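Local coordinates for lipase (Rhizopus niveus, PDB 1LGY), which hydrolyses ester bonds of triglycerides and their partial glycerides, with a strong preference for the 1- and 3-positions, at residues F17-G22 / D71-I76; L59-N64 / Y116-N121; Y188-G193 / T236-T241. All coordinates share one frame; numbering follows the deposited sequence.

Interaction 1 (F17-G22 / D71-I76); sequences FTKYAG and DKQKTI
K19 on helix 11-26 and Q73 in the turn before strand 75-81 reach for each other from opposite directions and meet by their polar ends. The ammonium NZ of K19 donates to OE1 of Q73 over 3.2 Å. It approaches at a C=O...N angle of 153°, somewhat tilted from the amide plane. CE of K19 follows closely, 3.4 Å from the same oxygen. The lysine starts with CG anti to its backbone nitrogen (chi1 171°) and runs outward before bending at its last torsion, while Q73 is extended beyond CG; the CA atoms of K19 and Q73 stay 12.6 Å apart. Both nitrogens are held again outside the pair: the ammonium NZ of K19 by Y77 OH, and the amide NE2 of Q73 by S70 OG, which is consistent with OE1, rather than NE2, facing the lysine. The turn belongs to the hairpin between the antiparallel strands 63-70 and 75-81 of the central sheet of this alpha/beta-hydrolase fold, and K74 and T75, both facing S70, form a G1 beta bulge there. K74 takes the positive phi of the bulge, and the hydroxyl OG1 of T75 bonds back to O of Q73 at 2.9 Å, from well above the carbonyl plane. Below this thin outer bridge, which hides only 58 Å² in all, the packing is dense. Y20, on the same helix, lies on I140 and brings its ring against that of F173, with the planes about 35° apart; T75 rests on I140 too, whereas I76 packs against Q130 and L131 of helix 110-133. On the solvent side the turn carries the exposed side chains of K72 and K74.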
loop_
_atom_site.group_PDB
_atom_site.type_symbol
_atom_site.label_atom_id
_atom_site.label_comp_id
_atom_site.label_asym_id
_atom_site.label_seq_id
_atom_site.Cartn_x
_atom_site.Cartn_y
_atom_site.Cartn_z
ATOM N N PHE A 17 7.970 -8.496 -5.381
ATOM C CA PHE A 17 7.317 -8.173 -4.122
ATOM C C PHE A 17 8.354 -7.667 -3.119
ATOM O O PHE A 17 7.985 -6.982 -2.152
ATOM C CB PHE A 17 6.649 -9.418 -3.555
ATOM C CG PHE A 17 5.486 -10.079 -4.323
ATOM C CD1 PHE A 17 4.521 -9.342 -5.014
ATOM C CD2 PHE A 17 5.337 -11.451 -4.250
ATOM C CE1 PHE A 17 3.429 -9.978 -5.602
ATOM C CE2 PHE A 17 4.255 -12.089 -4.833
ATOM C CZ PHE A 17 3.295 -11.358 -5.508
ATOM N N THR A 18 9.664 -7.987 -3.297
ATOM C CA THR A 18 10.606 -7.516 -2.311
ATOM C C THR A 18 10.983 -6.095 -2.648
ATOM O O THR A 18 11.137 -5.291 -1.733
ATOM C CB THR A 18 11.875 -8.330 -2.248
ATOM O OG1 THR A 18 11.490 -9.671 -2.029
ATOM C CG2 THR A 18 12.776 -7.927 -1.063
ATOM N N LYS A 19 11.049 -5.757 -3.950
ATOM C CA LYS A 19 11.434 -4.438 -4.424
ATOM C C LYS A 19 10.492 -3.421 -3.868
ATOM O O LYS A 19 10.933 -2.360 -3.448
ATOM C CB LYS A 19 11.396 -4.361 -5.959
ATOM C CG LYS A 19 11.579 -2.988 -6.551
ATOM C CD LYS A 19 11.967 -3.246 -7.973
ATOM C CE LYS A 19 12.458 -1.967 -8.640
ATOM N NZ LYS A 19 11.395 -1.376 -9.430
ATOM N N TYR A 20 9.210 -3.779 -3.810
ATOM C CA TYR A 20 8.231 -2.853 -3.321
ATOM C C TYR A 20 8.091 -2.785 -1.830
ATOM O O TYR A 20 7.686 -1.738 -1.327
ATOM C CB TYR A 20 6.929 -3.182 -3.964
ATOM C CG TYR A 20 7.057 -2.902 -5.444
ATOM C CD1 TYR A 20 7.423 -1.639 -5.884
ATOM C CD2 TYR A 20 6.852 -3.912 -6.354
ATOM C CE1 TYR A 20 7.599 -1.375 -7.233
ATOM C CE2 TYR A 20 7.017 -3.659 -7.702
ATOM C CZ TYR A 20 7.393 -2.393 -8.124
ATOM O OH TYR A 20 7.588 -2.151 -9.472
ATOM N N ALA A 21 8.440 -3.831 -1.085
ATOM C CA ALA A 21 8.455 -3.719 0.339
ATOM C C ALA A 21 9.589 -2.773 0.702
ATOM O O ALA A 21 9.413 -1.844 1.479
ATOM C CB ALA A 21 8.695 -5.070 0.889
ATOM N N GLY A 22 10.746 -2.896 0.037
ATOM C CA GLY A 22 11.897 -2.008 0.222
ATOM C C GLY A 22 11.625 -0.530 -0.068
ATOM O O GLY A 22 12.173 0.339 0.623
ATOM N N ASP A 71 13.901 8.257 -13.961
ATOM C CA ASP A 71 13.957 8.262 -15.403
ATOM C C ASP A 71 14.493 6.974 -15.994
ATOM O O ASP A 71 14.099 6.540 -17.076
ATOM C CB ASP A 71 14.785 9.430 -15.810
ATOM C CG ASP A 71 14.062 10.719 -15.506
ATOM O OD1 ASP A 71 12.862 10.778 -15.720
ATOM O OD2 ASP A 71 14.690 11.672 -15.060
ATOM N N LYS A 72 15.328 6.323 -15.188
ATOM C CA LYS A 72 15.887 5.058 -15.580
ATOM C C LYS A 72 14.814 3.987 -15.720
ATOM O O LYS A 72 14.692 3.350 -16.756
ATOM C CB LYS A 72 16.891 4.686 -14.538
ATOM C CG LYS A 72 17.775 3.589 -15.084
ATOM C CD LYS A 72 19.065 3.474 -14.277
ATOM C CE LYS A 72 20.187 4.454 -14.684
ATOM N NZ LYS A 72 19.924 5.847 -14.354
ATOM N N GLN A 73 14.008 3.793 -14.675
ATOM C CA GLN A 73 12.937 2.805 -14.664
ATOM C C GLN A 73 11.614 3.263 -15.243
ATOM O O GLN A 73 10.644 2.493 -15.256
ATOM C CB GLN A 73 12.677 2.345 -13.259
ATOM C CG GLN A 73 13.868 1.579 -12.760
ATOM C CD GLN A 73 13.893 1.595 -11.255
ATOM O OE1 GLN A 73 13.551 0.638 -10.569
ATOM N NE2 GLN A 73 14.308 2.730 -10.731
ATOM N N LYS A 74 11.564 4.494 -15.760
ATOM C CA LYS A 74 10.343 5.107 -16.261
ATOM C C LYS A 74 9.139 4.920 -15.323
ATOM O O LYS A 74 8.071 4.442 -15.698
ATOM C CB LYS A 74 10.075 4.536 -17.659
ATOM C CG LYS A 74 11.180 5.032 -18.580
ATOM C CD LYS A 74 11.018 4.447 -19.958
ATOM C CE LYS A 74 12.223 4.877 -20.788
ATOM N NZ LYS A 74 12.023 6.203 -21.361
ATOM N N THR A 75 9.327 5.284 -14.059
ATOM C CA THR A 75 8.288 5.129 -13.071
ATOM C C THR A 75 8.257 6.353 -12.195
ATOM O O THR A 75 9.268 6.979 -11.912
ATOM C CB THR A 75 8.546 3.905 -12.196
ATOM O OG1 THR A 75 8.822 2.796 -13.035
ATOM C CG2 THR A 75 7.322 3.545 -11.389
ATOM N N ILE A 76 7.026 6.671 -11.845
ATOM C CA ILE A 76 6.658 7.708 -10.922
ATOM C C ILE A 76 6.047 6.897 -9.809
ATOM O O ILE A 76 5.046 6.213 -10.018
ATOM C CB ILE A 76 5.576 8.612 -11.466
ATOM C CG1 ILE A 76 6.025 9.219 -12.746
ATOM C CG2 ILE A 76 5.289 9.717 -10.453
ATOM C CD1 ILE A 76 4.782 9.578 -13.529
#

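Interaction 2 (L59-N64 / Y116-N121); sequences LLSDTN and YEQVVN
Q118 on helix 110-133 projects toward the turn that joins strands 51-58 and 63-70, and its amide end meets S61 there. From CB the chain goes to a CG placed beside the backbone nitrogen (chi1 -81°), then on in an extended run that carries the amide to S61. CD comes to 4.0 Å from S61 OG. The amide nitrogen NE2 at the tip does the touching: it lies 2.6 Å from S61 OG. L60 CB is 4.3 Å from the same NE2, which also makes a weak hydrogen bond to S58 OG. The S61 hydroxyl bonds to S58 OG and, at 3.2 Å, pairs with T63 OG1, where either could be the donor. T63 divides its two branches: OG1 lies beside the backbone nitrogen (chi1 -70°), which sets CG2 anti to it and against V119, 3.9 Å from CG1 and 4.0 Å from CG2. V119 also leans on F56 and S58, which binds the helix to the edge strand 51-58. In the turn itself D62 and T63 both face S58, a G1 beta bulge, and N64 ND2 donates nearly straight (167°) to D62 OD1. The buried T63 and V119 meet through methyl groups, while the hydroxyls of S58, S61 and T63 and the amide of Q118 cluster beside them. The chemistry implies a hydrocarbon contact next to a polar cluster whose hydroxyls can each donate or accept, with the weak bond of Q118 to S58 reaching in from the helix.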
loop_
_atom_site.group_PDB
_atom_site.type_symbol
_atom_site.label_atom_id
_atom_site.label_comp_id
_atom_site.label_asym_id
_atom_site.label_seq_id
_atom_site.Cartn_x
_atom_site.Cartn_y
_atom_site.Cartn_z
ATOM N N LEU A 59 0.353 16.748 9.854
ATOM C CA LEU A 59 0.669 16.720 11.254
ATOM C C LEU A 59 -0.472 16.248 12.113
ATOM O O LEU A 59 -0.228 15.609 13.155
ATOM C CB LEU A 59 1.102 18.080 11.668
ATOM C CG LEU A 59 2.307 18.658 10.972
ATOM C CD1 LEU A 59 2.669 19.904 11.663
ATOM C CD2 LEU A 59 3.491 17.723 11.024
ATOM N N LEU A 60 -1.697 16.526 11.613
ATOM C CA LEU A 60 -2.952 16.094 12.216
ATOM C C LEU A 60 -3.019 14.588 12.347
ATOM O O LEU A 60 -3.021 14.151 13.491
ATOM C CB LEU A 60 -4.139 16.614 11.380
ATOM C CG LEU A 60 -4.183 18.181 11.304
ATOM C CD1 LEU A 60 -5.504 18.621 10.711
ATOM C CD2 LEU A 60 -3.997 18.823 12.706
ATOM N N SER A 61 -2.993 13.773 11.285
ATOM C CA SER A 61 -2.963 12.303 11.336
ATOM C C SER A 61 -1.612 11.558 11.149
ATOM O O SER A 61 -1.523 10.328 11.118
ATOM C CB SER A 61 -3.935 11.817 10.295
ATOM O OG SER A 61 -3.625 12.411 9.042
ATOM N N ASP A 62 -0.498 12.264 11.060
ATOM C CA ASP A 62 0.831 11.731 10.734
ATOM C C ASP A 62 0.891 10.765 9.538
ATOM O O ASP A 62 1.570 9.743 9.463
ATOM C CB ASP A 62 1.419 11.092 11.995
ATOM C CG ASP A 62 2.928 10.838 11.888
ATOM O OD1 ASP A 62 3.712 11.619 11.321
ATOM O OD2 ASP A 62 3.323 9.795 12.385
ATOM N N THR A 63 0.187 11.209 8.526
ATOM C CA THR A 63 0.143 10.551 7.252
ATOM C C THR A 63 1.272 11.247 6.483
ATOM O O THR A 63 1.331 12.458 6.327
ATOM C CB THR A 63 -1.320 10.785 6.673
ATOM O OG1 THR A 63 -2.171 9.986 7.499
ATOM C CG2 THR A 63 -1.572 10.331 5.240
ATOM N N ASN A 64 2.321 10.517 6.111
ATOM C CA ASN A 64 3.362 11.122 5.303
ATOM C C ASN A 64 3.482 10.408 3.973
ATOM O O ASN A 64 2.920 9.340 3.806
ATOM C CB ASN A 64 4.664 11.062 6.013
ATOM C CG ASN A 64 4.582 11.653 7.393
ATOM O OD1 ASN A 64 5.116 12.716 7.622
ATOM N ND2 ASN A 64 3.946 10.961 8.342
ATOM N N TYR A 116 -7.102 10.509 4.113
ATOM C CA TYR A 116 -6.794 10.590 2.695
ATOM C C TYR A 116 -7.152 11.951 2.107
ATOM O O TYR A 116 -6.389 12.545 1.337
ATOM C CB TYR A 116 -7.528 9.460 2.021
ATOM C CG TYR A 116 -7.247 9.521 0.539
ATOM C CD1 TYR A 116 -5.963 9.227 0.017
ATOM C CD2 TYR A 116 -8.263 9.999 -0.283
ATOM C CE1 TYR A 116 -5.709 9.443 -1.342
ATOM C CE2 TYR A 116 -8.005 10.210 -1.632
ATOM C CZ TYR A 116 -6.745 9.941 -2.142
ATOM O OH TYR A 116 -6.541 10.241 -3.466
ATOM N N GLU A 117 -8.296 12.481 2.515
ATOM C CA GLU A 117 -8.748 13.774 2.046
ATOM C C GLU A 117 -7.802 14.799 2.559
ATOM O O GLU A 117 -7.689 15.846 1.925
ATOM C CB GLU A 117 -10.116 14.199 2.559
ATOM C CG GLU A 117 -11.312 13.645 1.826
ATOM C CD GLU A 117 -12.522 13.346 2.697
ATOM O OE1 GLU A 117 -12.799 14.004 3.699
ATOM O OE2 GLU A 117 -13.217 12.410 2.354
ATOM N N GLN A 118 -7.095 14.520 3.657
ATOM C CA GLN A 118 -6.149 15.507 4.175
ATOM C C GLN A 118 -4.911 15.695 3.358
ATOM O O GLN A 118 -4.237 16.714 3.478
ATOM C CB GLN A 118 -5.716 15.140 5.542
ATOM C CG GLN A 118 -6.743 15.555 6.588
ATOM C CD GLN A 118 -6.570 14.794 7.890
ATOM O OE1 GLN A 118 -7.489 14.766 8.696
ATOM N NE2 GLN A 118 -5.457 14.107 8.187
ATOM N N VAL A 119 -4.552 14.713 2.529
ATOM C CA VAL A 119 -3.296 14.812 1.787
ATOM C C VAL A 119 -3.422 14.725 0.288
ATOM O O VAL A 119 -2.405 14.780 -0.396
ATOM C CB VAL A 119 -2.312 13.727 2.273
ATOM C CG1 VAL A 119 -2.148 13.953 3.784
ATOM C CG2 VAL A 119 -2.760 12.319 1.978
ATOM N N VAL A 120 -4.651 14.681 -0.233
ATOM C CA VAL A 120 -4.850 14.436 -1.648
ATOM C C VAL A 120 -4.420 15.650 -2.416
ATOM O O VAL A 120 -3.833 15.465 -3.470
ATOM C CB VAL A 120 -6.401 14.025 -1.944
ATOM C CG1 VAL A 120 -7.397 14.928 -1.248
ATOM C CG2 VAL A 120 -6.770 14.226 -3.412
ATOM N N ASN A 121 -4.648 16.880 -1.896
ATOM C CA ASN A 121 -4.270 18.067 -2.638
ATOM C C ASN A 121 -2.772 18.307 -2.599
ATOM O O ASN A 121 -2.250 19.179 -3.281
ATOM C CB ASN A 121 -5.030 19.288 -2.087
ATOM C CG ASN A 121 -6.562 19.199 -2.261
ATOM O OD1 ASN A 121 -7.341 19.436 -1.327
ATOM N ND2 ASN A 121 -7.076 18.831 -3.435
#

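Interaction 3 (Y188-G193 / T236-T241); sequences YVESTG and TSEIET
E190, near the C-terminal end of helix 183-192, carries most of this contact and puts its carboxylate between E238 and I239 of the loop after strand 231-235. Its CG lies between the backbone nitrogen and the carbonyl carbon (chi1 89°), and beyond it the chain is extended. Its oxygens have different neighbours: OE1 faces E238 and OE2 faces I239. OE1 of E190 comes to 2.9 Å from OE1 of E238, with the two carboxylate planes turned 85° against each other. These are like charges and two acceptors; such closeness would be expected to raise the proton affinity of one of the acids, and the negative pole of the helix end would probably push the same way. A water donating to E238 OE1 at 2.8 Å and to the backbone O of E190 at 3.1 Å probably eases the pairing, and it links the loop to the helix backbone. Further in, the CB atoms of the two glutamates are 4.1 Å apart. OE2 of E190 instead meets hydrocarbon, with I239 CG1 and CD1 both at 3.6 Å, the side chains of E190 and I239 crossing at about a right angle. Behind E190 the helix end is tied to itself: T192 OG1 bonds to V189 O at 2.6 Å, T192 CG2 rests on a face of the Y188 ring, and G193 leaves the helix with positive phi. Y188 and T192 in turn pack on M156 and Y159 of helix 146-161. The helix is the crossover of a classic beta-alpha-beta unit, joining the neighbouring parallel strands 170-175 and 196-201 of an alpha/beta-hydrolase sheet, and E190 is where a surface loop touches its end.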
loop_
_atom_site.group_PDB
_atom_site.type_symbol
_atom_site.label_atom_id
_atom_site.label_comp_id
_atom_site.label_asym_id
_atom_site.label_seq_id
_atom_site.Cartn_x
_atom_site.Cartn_y
_atom_site.Cartn_z
ATOM N N TYR A 188 -15.835 -3.386 -6.526
ATOM C CA TYR A 188 -15.466 -2.345 -7.469
ATOM C C TYR A 188 -13.978 -2.340 -7.756
ATOM O O TYR A 188 -13.592 -2.067 -8.883
ATOM C CB TYR A 188 -15.935 -0.985 -6.890
ATOM C CG TYR A 188 -15.235 0.229 -7.471
ATOM C CD1 TYR A 188 -15.650 0.762 -8.681
ATOM C CD2 TYR A 188 -14.124 0.762 -6.822
ATOM C CE1 TYR A 188 -14.951 1.837 -9.272
ATOM C CE2 TYR A 188 -13.412 1.822 -7.403
ATOM C CZ TYR A 188 -13.831 2.348 -8.624
ATOM O OH TYR A 188 -13.106 3.350 -9.230
ATOM N N VAL A 189 -13.146 -2.663 -6.757
ATOM C CA VAL A 189 -11.719 -2.557 -6.942
ATOM C C VAL A 189 -11.291 -3.578 -7.905
ATOM O O VAL A 189 -10.510 -3.252 -8.781
ATOM C CB VAL A 189 -10.970 -2.748 -5.617
ATOM C CG1 VAL A 189 -9.461 -3.010 -5.798
ATOM C CG2 VAL A 189 -11.169 -1.455 -4.818
ATOM N N GLU A 190 -11.819 -4.776 -7.790
ATOM C CA GLU A 190 -11.375 -5.820 -8.687
ATOM C C GLU A 190 -11.984 -5.636 -10.038
ATOM O O GLU A 190 -11.527 -6.275 -10.963
ATOM C CB GLU A 190 -11.730 -7.246 -8.200
ATOM C CG GLU A 190 -13.083 -7.812 -8.639
ATOM C CD GLU A 190 -13.193 -9.334 -8.743
ATOM O OE1 GLU A 190 -12.698 -9.931 -9.699
ATOM O OE2 GLU A 190 -13.811 -9.925 -7.866
ATOM N N SER A 191 -13.019 -4.793 -10.128
ATOM C CA SER A 191 -13.690 -4.544 -11.367
ATOM C C SER A 191 -12.887 -3.535 -12.154
ATOM O O SER A 191 -13.014 -3.550 -13.364
ATOM C CB SER A 191 -15.087 -3.992 -11.126
ATOM O OG SER A 191 -15.173 -2.583 -10.909
ATOM N N THR A 192 -12.049 -2.684 -11.537
ATOM C CA THR A 192 -11.271 -1.687 -12.260
ATOM C C THR A 192 -10.227 -2.325 -13.164
ATOM O O THR A 192 -9.871 -1.856 -14.258
ATOM C CB THR A 192 -10.531 -0.712 -11.298
ATOM O OG1 THR A 192 -9.683 -1.500 -10.500
ATOM C CG2 THR A 192 -11.421 0.055 -10.370
ATOM N N GLY A 193 -9.703 -3.429 -12.655
ATOM C CA GLY A 193 -8.639 -4.134 -13.344
ATOM C C GLY A 193 -7.241 -3.627 -12.975
ATOM O O GLY A 193 -6.246 -4.164 -13.480
ATOM N N THR A 236 -4.306 -16.631 -5.494
ATOM C CA THR A 236 -4.623 -15.939 -6.722
ATOM C C THR A 236 -6.037 -15.415 -6.933
ATOM O O THR A 236 -6.237 -14.730 -7.945
ATOM C CB THR A 236 -4.249 -16.859 -7.906
ATOM O OG1 THR A 236 -5.198 -17.924 -7.893
ATOM C CG2 THR A 236 -2.809 -17.361 -7.844
ATOM N N SER A 237 -7.040 -15.648 -6.066
ATOM C CA SER A 237 -8.326 -14.981 -6.272
ATOM C C SER A 237 -8.183 -13.481 -6.064
ATOM O O SER A 237 -7.175 -13.049 -5.510
ATOM C CB SER A 237 -9.357 -15.413 -5.305
ATOM O OG SER A 237 -9.129 -16.792 -5.086
ATOM N N GLU A 238 -9.124 -12.624 -6.497
ATOM C CA GLU A 238 -8.995 -11.174 -6.298
ATOM C C GLU A 238 -9.906 -10.605 -5.205
ATOM O O GLU A 238 -10.213 -9.408 -5.178
ATOM C CB GLU A 238 -9.298 -10.436 -7.596
ATOM C CG GLU A 238 -8.243 -10.533 -8.683
ATOM C CD GLU A 238 -8.794 -10.817 -10.086
ATOM O OE1 GLU A 238 -9.917 -10.398 -10.404
ATOM O OE2 GLU A 238 -8.083 -11.474 -10.862
ATOM N N ILE A 239 -10.400 -11.543 -4.384
ATOM C CA ILE A 239 -11.218 -11.335 -3.186
ATOM C C ILE A 239 -10.583 -12.268 -2.169
ATOM O O ILE A 239 -10.124 -13.351 -2.541
ATOM C CB ILE A 239 -12.693 -11.754 -3.388
ATOM C CG1 ILE A 239 -13.350 -10.827 -4.395
ATOM C CG2 ILE A 239 -13.463 -11.676 -2.103
ATOM C CD1 ILE A 239 -13.072 -9.302 -4.377
ATOM N N GLU A 240 -10.560 -11.930 -0.883
ATOM C CA GLU A 240 -9.823 -12.823 0.010
ATOM C C GLU A 240 -10.450 -14.130 0.461
ATOM O O GLU A 240 -11.619 -14.255 0.841
ATOM C CB GLU A 240 -9.354 -12.072 1.264
ATOM C CG GLU A 240 -10.406 -11.281 1.952
ATOM C CD GLU A 240 -10.087 -10.898 3.377
ATOM O OE1 GLU A 240 -9.210 -11.489 4.022
ATOM O OE2 GLU A 240 -10.751 -9.997 3.847
ATOM N N THR A 241 -9.536 -15.082 0.209
ATOM C CA THR A 241 -9.656 -16.482 0.525
ATOM C C THR A 241 -9.291 -16.717 1.972
ATOM O O THR A 241 -8.515 -15.976 2.590
ATOM C CB THR A 241 -8.700 -17.405 -0.330
ATOM O OG1 THR A 241 -7.378 -17.085 0.074
ATOM C CG2 THR A 241 -8.702 -17.162 -1.830
HETATM O O HOH W 1 -10.209 -8.571 -12.483
#

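Overall arrangement
The three contacts lie apart around the central sheet, their centres 23 to 27 Å from one another, and none touches another. Interactions 1 and 2 are the most closely related: each involves the turn of a hairpin, and strands 63-70 and 75-81, which follow these turns, are neighbours in the sheet; the nearest atoms remain about 13 Å apart. Interaction 3 belongs to the other half of the sheet, about 9 Å from interaction 1 and 11 Å from interaction 2 by nearest atoms. Of the catalytic S145, D204 and H257, S145 has interaction 2 nearby, the T63 side chain about 11 Å from its own; interactions 1 and 3 lie away from the catalytic site.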